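Local coordinates for aminomethyltransferase (Bartonella henselae, PDB 3GIR), which belongs to the aminomethyltransferase (glycine cleavage T-protein) family, with a folate-binding domain followed by a C-terminal barrel domain, at residues 194-199 and 208-213; 172-177 and 222-227; 253-258 and 351-356. All coordinates share one frame; numbering follows the deposited sequence. Where two conformers were deposited one is given.

Contacts 1 and 2 adjoin, and both reach one mixed sheet of the folate-binding domain. Contact 3 lies on the other side of the chain's centre. The centres of contacts 1 and 2 are about 13 Å apart, and strand 209-211 pairs directly with strand 220-225. Along the chain, contact 1 is nested inside the loop that contact 2 closes. Contact 3 opens only after both have closed. Its centre is about 25 Å from that of contact 1 and about 26 Å from that of contact 2. It joins helix 248-257 of the folate-binding region to strand 349-356 of the C-terminal barrel. Contacts 1 and 2 thus lie within one domain, and contact 3 packs it against the next.

Contact 1: 194-199 and 208-213; sequences NELLFM and WFITRS
Arg-212 NH1 is shared by two backbone carbonyls of the 194-199 loop. It gives a hydrogen bond of 3.0 Å to Leu-196 O. That oxygen lies 22° out of the guanidinium plane, while NH1 lies in the carbonyl plane of Leu-196. A weak bond of 3.0 Å runs from NH1 to Asn-194 O, which sits at the guanidinium edge, in plane. The arginine reaches the loop because CG is anti to the backbone N (chi1 -170°) and the chain stays extended as far as NE. Its NH2 gives a 2.9 Å hydrogen bond to water 1, which in turn donates to Asn-194 OD1. Asn-194 ND2 bonds to Ala-183 O of helix 182-188. Arg-212 NH2 also forms a salt bridge with Asp-219, so several partners fix the rotation of the group.

The loop joins helix 182-188 to strand 201-202, an edge strand of the mixed sheet in the folate-binding domain. Strand 209-211 is the next one in. Arg-212 O accepts a 2.9 Å hydrogen bond from Met-199 N.

Apolar groups fill in beside these bonds. Leu-196 CB meets Arg-212 CB, and its CD1 reaches Ile-210 CG2 at 4.1 Å. The Phe-198 ring, stacked with Tyr-390, approaches Arg-212 O obliquely through CD1. Met-199 CG covers one face of that ring, and its SD lies 4.0 Å from Ser-213 CB.

Contact 2: 172-177 and 222-227; sequences RVLLAL and EIALPI
This is an antiparallel strand pairing inside the mixed beta sheet of the folate-binding domain. Strand 173-178 runs against strand 220-225, and both are interior strands. Strand 209-211 flanks the pair beyond 220-225, and strand 76-80 flanks it beyond 173-178. The local strand axes come within 4.6 Å, at 162° between their directions.

Two hydrogen-bonded pairs hold the backbones together. Leu-175 and Ile-223 exchange bonds in both directions, and the one from Ile-223 N to Leu-175 O measures 2.8 Å. Val-173 and Leu-225 do the same, with 3.0 Å from Val-173 N to Leu-225 O. Leu-174 with Ala-224 and Ala-176 with Glu-222 are the non-hydrogen-bonded pairs. There the CA-H groups of Leu-174, Ala-224 and Glu-222 turn toward carbonyls of the opposite strand, as where Ala-224 CA lies 3.3 Å from Val-173 O.

Val-173, Leu-175, Ile-223 and Leu-225 share one face of the sheet. Helix 227-238 packs on this face through Ala-230 and Leu-233. Val-173 and Leu-225 lie side by side and point the same way, with CG1 of the valine 4.0 Å from CD2 of the leucine. Ile-227 crosses Val-173 at about a right angle and lays CG1 near the valine CG2.

The other face carries Leu-174, Ala-176, Glu-222 and Ala-224. Arg-172 bends at chi2 (-71°), which brings CD to 3.5 Å from Leu-225 O. Leu-174 has CG anti to its own backbone N (chi1 -171°), and this swings the branch across to the partner strand. Its CD1 lies 3.6 Å from Ala-224 CB.

Contact 3: 253-258 and 351-356; sequences SLRLEA and VAMGYV
Leu-256 reaches from helix 248-257 to strand 349-356. Its CB points at the strand. CG, anti to the backbone N (chi1 -180°), lies 3.8 Å from Val-351 CG2. The two methyls then part. CD2 stays with Val-351, 3.8 Å from its backbone O. CD1 runs on along the strand, past the carbonyl carbon of Ala-352, to 3.7 Å from Met-353 CG. Leu-256 passes alongside Val-351 and Met-353, which point the opposite way, and fits between these two strand residues.

Beside it, Arg-255 NH1 comes within 3.9 Å of Met-353 CE, but this approach is doubtful because the methionine was modelled in two conformers. The guanidinium is held by salt bridges to Asp-252 and Asp-266. Its NH2 also bonds to Ser-340 of the adjoining strand 334-344.

No hydrogen bond joins the two segments directly, and all five touching residues are buried. The local helix and strand axes are 8.6 Å apart and cross at 67°. The arrangement is a helix-on-sheet packing between domains, with a helix of the folate-binding domain set against a strand of the C-terminal barrel.

Contact 1: 194-199 and 208-213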
loop_
_atom_site.group_PDB
_atom_site.type_symbol
_atom_site.label_atom_id
_atom_site.label_comp_id
_atom_site.label_asym_id
_atom_site.label_seq_id
_atom_site.Cartn_x
_atom_site.Cartn_y
_atom_site.Cartn_z
ATOM N N ASN A 194 19.756 -7.109 5.378
ATOM C CA ASN A 194 19.736 -6.724 6.752
ATOM C C ASN A 194 20.440 -5.383 7.033
ATOM O O ASN A 194 20.129 -4.727 8.032
ATOM C CB ASN A 194 20.315 -7.825 7.616
ATOM C CG ASN A 194 19.298 -8.733 8.183
ATOM O OD1 ASN A 194 18.865 -8.540 9.308
ATOM N ND2 ASN A 194 18.924 -9.778 7.430
ATOM N N GLU A 195 21.306 -4.966 6.111
ATOM C CA GLU A 195 22.011 -3.668 6.160
ATOM C C GLU A 195 21.160 -2.467 5.761
ATOM O O GLU A 195 21.529 -1.313 6.049
ATOM C CB GLU A 195 23.300 -3.738 5.284
ATOM N N LEU A 196 19.987 -2.701 5.130
ATOM C CA LEU A 196 19.121 -1.618 4.769
ATOM C C LEU A 196 18.492 -0.971 6.011
ATOM O O LEU A 196 18.177 -1.646 6.998
ATOM C CB LEU A 196 17.974 -2.182 3.870
ATOM C CG LEU A 196 18.406 -2.717 2.513
ATOM C CD1 LEU A 196 17.211 -3.486 1.824
ATOM C CD2 LEU A 196 18.953 -1.561 1.612
ATOM N N LEU A 197 18.239 0.300 5.929
ATOM C CA LEU A 197 17.382 0.983 6.846
ATOM C C LEU A 197 15.930 0.888 6.307
ATOM O O LEU A 197 15.727 0.569 5.130
ATOM C CB LEU A 197 17.798 2.459 7.028
ATOM C CG LEU A 197 19.240 2.627 7.441
ATOM C CD1 LEU A 197 19.512 4.137 7.665
ATOM C CD2 LEU A 197 19.510 1.805 8.664
ATOM N N PHE A 198 14.954 1.136 7.151
ATOM C CA PHE A 198 13.570 1.336 6.667
ATOM C C PHE A 198 13.484 2.297 5.525
ATOM O O PHE A 198 14.057 3.386 5.552
ATOM C CB PHE A 198 12.677 1.808 7.817
ATOM C CG PHE A 198 11.229 1.943 7.457
ATOM C CD1 PHE A 198 10.531 0.840 7.016
ATOM C CD2 PHE A 198 10.532 3.129 7.653
ATOM C CE1 PHE A 198 9.237 0.939 6.684
ATOM C CE2 PHE A 198 9.186 3.225 7.371
ATOM C CZ PHE A 198 8.527 2.134 6.856
ATOM N N MET A 199 12.717 1.886 4.508
ATOM C CA MET A 199 12.512 2.601 3.255
ATOM C C MET A 199 13.770 2.855 2.410
ATOM O O MET A 199 13.932 3.924 1.811
ATOM C CB MET A 199 11.678 3.870 3.475
ATOM C CG MET A 199 10.314 3.658 4.010
ATOM S SD MET A 199 9.290 2.852 2.799
ATOM C CE MET A 199 8.899 4.276 1.773
ATOM N N TRP A 208 17.251 -8.166 -9.724
ATOM C CA TRP A 208 16.635 -8.376 -8.424
ATOM C C TRP A 208 16.529 -6.983 -7.778
ATOM O O TRP A 208 17.351 -6.111 -8.021
ATOM C CB TRP A 208 17.499 -9.248 -7.494
ATOM C CG TRP A 208 17.461 -10.696 -7.729
ATOM C CD1 TRP A 208 17.753 -11.322 -8.859
ATOM C CD2 TRP A 208 17.271 -11.703 -6.724
ATOM N NE1 TRP A 208 17.656 -12.687 -8.678
ATOM C CE2 TRP A 208 17.342 -12.942 -7.381
ATOM C CE3 TRP A 208 16.906 -11.667 -5.384
ATOM C CZ2 TRP A 208 17.176 -14.146 -6.696
ATOM C CZ3 TRP A 208 16.737 -12.864 -4.703
ATOM C CH2 TRP A 208 16.871 -14.076 -5.380
ATOM N N PHE A 209 15.503 -6.773 -6.948
ATOM C CA PHE A 209 15.325 -5.492 -6.228
ATOM C C PHE A 209 14.818 -5.824 -4.851
ATOM O O PHE A 209 13.796 -6.503 -4.748
ATOM C CB PHE A 209 14.346 -4.625 -7.056
ATOM C CG PHE A 209 13.897 -3.347 -6.425
ATOM C CD1 PHE A 209 14.778 -2.428 -5.947
ATOM C CD2 PHE A 209 12.532 -3.061 -6.337
ATOM C CE1 PHE A 209 14.338 -1.210 -5.370
ATOM C CE2 PHE A 209 12.088 -1.849 -5.817
ATOM C CZ PHE A 209 13.013 -0.943 -5.279
ATOM N N ILE A 210 15.517 -5.420 -3.771
ATOM C CA ILE A 210 15.066 -5.694 -2.429
ATOM C C ILE A 210 14.924 -4.383 -1.706
ATOM O O ILE A 210 15.843 -3.538 -1.750
ATOM C CB ILE A 210 16.043 -6.603 -1.655
ATOM C CG1 ILE A 210 16.096 -7.972 -2.376
ATOM C CG2 ILE A 210 15.680 -6.718 -0.154
ATOM C CD1 ILE A 210 17.053 -9.014 -1.686
ATOM N N THR A 211 13.799 -4.229 -1.016
ATOM C CA THR A 211 13.525 -3.049 -0.195
ATOM C C THR A 211 13.157 -3.476 1.229
ATOM O O THR A 211 12.629 -4.577 1.439
ATOM C CB THR A 211 12.412 -2.135 -0.758
ATOM O OG1 THR A 211 11.173 -2.894 -0.803
ATOM C CG2 THR A 211 12.733 -1.529 -2.168
ATOM N N ARG A 212 13.498 -2.639 2.208
ATOM C CA ARG A 212 13.070 -2.847 3.578
ATOM C C ARG A 212 11.826 -1.987 3.770
ATOM O O ARG A 212 11.873 -0.808 4.088
ATOM C CB ARG A 212 14.194 -2.522 4.579
ATOM C CG ARG A 212 13.869 -2.960 5.974
ATOM C CD ARG A 212 15.086 -2.955 6.932
ATOM N NE ARG A 212 14.935 -3.838 8.012
ATOM C CZ ARG A 212 15.946 -4.410 8.658
ATOM N NH1 ARG A 212 17.192 -4.172 8.272
ATOM N NH2 ARG A 212 15.722 -5.238 9.614
ATOM N N SER A 213 10.690 -2.550 3.414
ATOM C CA SER A 213 9.420 -1.825 3.416
ATOM C C SER A 213 8.303 -2.897 3.443
ATOM O O SER A 213 8.597 -4.102 3.459
ATOM C CB SER A 213 9.295 -1.039 2.106
ATOM O OG SER A 213 9.156 -1.921 0.964
HETATM O O HOH W 1 18.271 -6.115 10.800
#

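Contact 2: 172-177 and 222-227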
loop_
_atom_site.group_PDB
_atom_site.type_symbol
_atom_site.label_atom_id
_atom_site.label_comp_id
_atom_site.label_asym_id
_atom_site.label_seq_id
_atom_site.Cartn_x
_atom_site.Cartn_y
_atom_site.Cartn_z
ATOM N N ARG A 172 7.986 -9.465 -13.314
ATOM C CA ARG A 172 8.590 -9.919 -12.080
ATOM C C ARG A 172 7.644 -10.638 -11.190
ATOM O O ARG A 172 6.418 -10.429 -11.223
ATOM C CB ARG A 172 9.063 -8.685 -11.273
ATOM C CG ARG A 172 10.150 -7.837 -11.886
ATOM C CD ARG A 172 11.462 -8.475 -11.898
ATOM N NE ARG A 172 12.521 -7.624 -12.450
ATOM C CZ ARG A 172 12.892 -7.577 -13.723
ATOM N NH1 ARG A 172 12.263 -8.289 -14.633
ATOM N NH2 ARG A 172 13.901 -6.801 -14.130
ATOM N N VAL A 173 8.201 -11.487 -10.331
ATOM C CA VAL A 173 7.512 -11.925 -9.105
ATOM C C VAL A 173 7.905 -10.961 -8.039
ATOM O O VAL A 173 9.034 -10.504 -7.991
ATOM C CB VAL A 173 7.856 -13.389 -8.753
ATOM C CG1 VAL A 173 7.648 -13.714 -7.255
ATOM C CG2 VAL A 173 7.046 -14.298 -9.641
ATOM N N LEU A 174 6.966 -10.650 -7.153
ATOM C CA LEU A 174 7.188 -9.797 -6.023
ATOM C C LEU A 174 6.660 -10.530 -4.795
ATOM O O LEU A 174 5.479 -10.953 -4.752
ATOM C CB LEU A 174 6.451 -8.442 -6.149
ATOM C CG LEU A 174 6.801 -7.370 -5.069
ATOM C CD1 LEU A 174 8.230 -6.895 -5.083
ATOM C CD2 LEU A 174 5.818 -6.203 -5.320
ATOM N N LEU A 175 7.519 -10.704 -3.795
ATOM C CA LEU A 175 7.202 -11.384 -2.528
ATOM C C LEU A 175 7.419 -10.392 -1.417
ATOM O O LEU A 175 8.397 -9.702 -1.433
ATOM C CB LEU A 175 8.078 -12.609 -2.277
ATOM C CG LEU A 175 8.075 -13.658 -3.374
ATOM C CD1 LEU A 175 9.146 -14.738 -3.120
ATOM C CD2 LEU A 175 6.729 -14.285 -3.410
ATOM N N ALA A 176 6.549 -10.344 -0.427
ATOM C CA ALA A 176 6.805 -9.618 0.795
ATOM C C ALA A 176 7.064 -10.617 1.912
ATOM O O ALA A 176 6.393 -11.590 2.041
ATOM C CB ALA A 176 5.563 -8.767 1.151
ATOM N N LEU A 177 8.076 -10.311 2.739
ATOM C CA LEU A 177 8.460 -11.173 3.892
ATOM C C LEU A 177 8.407 -10.215 5.064
ATOM O O LEU A 177 9.233 -9.314 5.194
ATOM C CB LEU A 177 9.857 -11.729 3.755
ATOM C CG LEU A 177 10.316 -12.599 4.912
ATOM C CD1 LEU A 177 9.560 -13.949 4.908
ATOM C CD2 LEU A 177 11.830 -12.846 4.726
ATOM N N GLU A 222 10.544 -6.490 0.848
ATOM C CA GLU A 222 9.918 -6.899 -0.433
ATOM C C GLU A 222 11.052 -7.302 -1.369
ATOM O O GLU A 222 12.089 -6.579 -1.465
ATOM C CB GLU A 222 9.100 -5.799 -1.027
ATOM C CG GLU A 222 7.903 -5.397 -0.200
ATOM C CD GLU A 222 6.981 -4.405 -0.956
ATOM O OE1 GLU A 222 7.302 -3.907 -2.101
ATOM O OE2 GLU A 222 5.932 -4.150 -0.374
ATOM N N ILE A 223 10.847 -8.402 -2.069
ATOM C CA ILE A 223 11.853 -8.948 -2.994
ATOM C C ILE A 223 11.208 -9.110 -4.381
ATOM O O ILE A 223 10.231 -9.829 -4.503
ATOM C CB ILE A 223 12.400 -10.287 -2.513
ATOM C CG1 ILE A 223 12.885 -10.226 -1.066
ATOM C CG2 ILE A 223 13.501 -10.843 -3.494
ATOM C CD1 ILE A 223 13.160 -11.658 -0.387
ATOM N N ALA A 224 11.775 -8.466 -5.410
ATOM C CA ALA A 224 11.323 -8.532 -6.774
ATOM C C ALA A 224 12.405 -9.248 -7.554
ATOM O O ALA A 224 13.589 -8.931 -7.396
ATOM C CB ALA A 224 11.057 -7.125 -7.380
ATOM N N LEU A 225 12.016 -10.230 -8.326
ATOM C CA LEU A 225 12.999 -11.013 -9.086
ATOM C C LEU A 225 12.374 -11.575 -10.333
ATOM O O LEU A 225 11.185 -11.650 -10.491
ATOM C CB LEU A 225 13.599 -12.144 -8.212
ATOM C CG LEU A 225 12.769 -13.391 -7.908
ATOM C CD1 LEU A 225 13.752 -14.428 -7.180
ATOM C CD2 LEU A 225 11.543 -13.081 -7.025
ATOM N N PRO A 226 13.229 -12.015 -11.288
ATOM C CA PRO A 226 12.702 -12.610 -12.473
ATOM C C PRO A 226 11.811 -13.806 -12.185
ATOM O O PRO A 226 12.023 -14.546 -11.228
ATOM C CB PRO A 226 13.986 -13.051 -13.235
ATOM C CG PRO A 226 15.004 -12.158 -12.715
ATOM C CD PRO A 226 14.700 -11.969 -11.283
ATOM N N ILE A 227 10.828 -14.000 -13.017
ATOM C CA ILE A 227 9.838 -15.073 -12.881
ATOM C C ILE A 227 10.466 -16.476 -12.839
ATOM O O ILE A 227 10.086 -17.277 -11.990
ATOM C CB ILE A 227 8.681 -14.951 -13.896
ATOM C CG1 ILE A 227 7.864 -13.680 -13.601
ATOM C CG2 ILE A 227 7.833 -16.221 -13.971
ATOM C CD1 ILE A 227 6.911 -13.349 -14.745
#

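Contact 3: 253-258 and 351-356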
loop_
_atom_site.group_PDB
_atom_site.type_symbol
_atom_site.label_atom_id
_atom_site.label_comp_id
_atom_site.label_asym_id
_atom_site.label_seq_id
_atom_site.Cartn_x
_atom_site.Cartn_y
_atom_site.Cartn_z
ATOM N N SER A 253 -6.284 -7.132 6.889
ATOM C CA SER A 253 -6.434 -6.848 8.296
ATOM C C SER A 253 -5.157 -6.256 8.861
ATOM O O SER A 253 -5.156 -5.318 9.720
ATOM C CB SER A 253 -6.933 -8.050 9.101
ATOM O OG SER A 253 -6.139 -9.216 8.886
ATOM N N LEU A 254 -4.019 -6.749 8.368
ATOM C CA LEU A 254 -2.756 -6.178 8.810
ATOM C C LEU A 254 -2.616 -4.727 8.434
ATOM O O LEU A 254 -2.192 -3.882 9.289
ATOM C CB LEU A 254 -1.549 -6.995 8.327
ATOM C CG LEU A 254 -1.403 -8.392 8.910
ATOM C CD1 LEU A 254 -0.560 -9.230 7.935
ATOM C CD2 LEU A 254 -0.756 -8.420 10.337
ATOM N N ARG A 255 -2.780 -4.415 7.155
ATOM C CA ARG A 255 -2.624 -3.075 6.704
ATOM C C ARG A 255 -3.623 -2.120 7.349
ATOM O O ARG A 255 -3.277 -0.962 7.611
ATOM C CB ARG A 255 -2.638 -2.980 5.172
ATOM C CG ARG A 255 -3.998 -3.236 4.495
ATOM C CD ARG A 255 -4.711 -1.961 4.347
ATOM N NE ARG A 255 -6.069 -2.225 3.891
ATOM C CZ ARG A 255 -7.028 -1.311 3.714
ATOM N NH1 ARG A 255 -6.841 -0.027 3.912
ATOM N NH2 ARG A 255 -8.210 -1.750 3.268
ATOM N N LEU A 256 -4.840 -2.575 7.548
ATOM C CA LEU A 256 -5.877 -1.732 8.142
ATOM C C LEU A 256 -5.588 -1.419 9.599
ATOM O O LEU A 256 -5.652 -0.253 10.015
ATOM C CB LEU A 256 -7.241 -2.392 7.917
ATOM C CG LEU A 256 -8.503 -1.693 8.449
ATOM C CD1 LEU A 256 -8.470 -0.194 8.070
ATOM C CD2 LEU A 256 -9.773 -2.469 8.027
ATOM N N GLU A 257 -5.148 -2.401 10.362
ATOM C CA GLU A 257 -4.577 -2.138 11.749
ATOM C C GLU A 257 -3.458 -1.096 11.746
ATOM O O GLU A 257 -3.319 -0.297 12.657
ATOM C CB GLU A 257 -4.096 -3.428 12.392
ATOM C CG GLU A 257 -5.154 -4.278 12.930
ATOM C CD GLU A 257 -4.611 -5.478 13.666
ATOM O OE1 GLU A 257 -3.400 -5.762 13.492
ATOM O OE2 GLU A 257 -5.375 -6.158 14.390
ATOM N N ALA A 258 -2.581 -1.160 10.735
ATOM C CA ALA A 258 -1.438 -0.248 10.557
ATOM C C ALA A 258 -1.805 1.153 10.035
ATOM O O ALA A 258 -0.947 1.977 9.869
ATOM C CB ALA A 258 -0.312 -0.870 9.661
ATOM N N VAL A 351 -11.945 -2.945 13.235
ATOM C CA VAL A 351 -11.206 -1.781 12.813
ATOM C C VAL A 351 -11.800 -1.352 11.485
ATOM O O VAL A 351 -12.398 -2.158 10.749
ATOM C CB VAL A 351 -9.704 -2.087 12.725
ATOM C CG1 VAL A 351 -9.246 -2.520 14.151
ATOM C CG2 VAL A 351 -9.400 -3.240 11.777
ATOM N N ALA A 352 -11.797 -0.068 11.216
ATOM C CA ALA A 352 -12.235 0.476 9.987
ATOM C C ALA A 352 -11.649 1.836 9.682
ATOM O O ALA A 352 -10.992 2.449 10.533
ATOM C CB ALA A 352 -13.834 0.659 10.125
ATOM N N MET A 353 -11.841 2.279 8.431
ATOM C CA MET A 353 -11.451 3.631 8.022
ATOM C C MET A 353 -12.545 4.127 7.122
ATOM O O MET A 353 -13.293 3.357 6.526
ATOM C CB MET A 353 -10.100 3.690 7.290
ATOM C CG MET A 353 -8.935 3.505 8.165
ATOM S SD MET A 353 -7.352 3.890 7.346
ATOM C CE MET A 353 -7.706 3.377 5.680
ATOM N N GLY A 354 -12.679 5.451 7.023
ATOM C CA GLY A 354 -13.744 5.963 6.165
ATOM C C GLY A 354 -13.642 7.468 6.068
ATOM O O GLY A 354 -12.633 8.066 6.524
ATOM N N TYR A 355 -14.650 8.084 5.506
ATOM C CA TYR A 355 -14.747 9.522 5.284
ATOM C C TYR A 355 -15.885 10.094 6.041
ATOM O O TYR A 355 -16.985 9.576 5.995
ATOM C CB TYR A 355 -14.865 9.914 3.810
ATOM C CG TYR A 355 -13.522 9.801 3.089
ATOM C CD1 TYR A 355 -12.653 10.875 2.996
ATOM C CD2 TYR A 355 -13.105 8.584 2.565
ATOM C CE1 TYR A 355 -11.446 10.770 2.386
ATOM C CE2 TYR A 355 -11.848 8.492 1.936
ATOM C CZ TYR A 355 -11.038 9.580 1.873
ATOM O OH TYR A 355 -9.747 9.512 1.295
ATOM N N VAL A 356 -15.616 11.223 6.702
ATOM C CA VAL A 356 -16.630 12.040 7.398
ATOM C C VAL A 356 -16.326 13.503 7.017
ATOM O O VAL A 356 -15.211 13.871 6.664
ATOM C CB VAL A 356 -16.633 11.793 8.906
ATOM C CG1 VAL A 356 -17.010 10.326 9.263
ATOM C CG2 VAL A 356 -15.290 12.260 9.570
#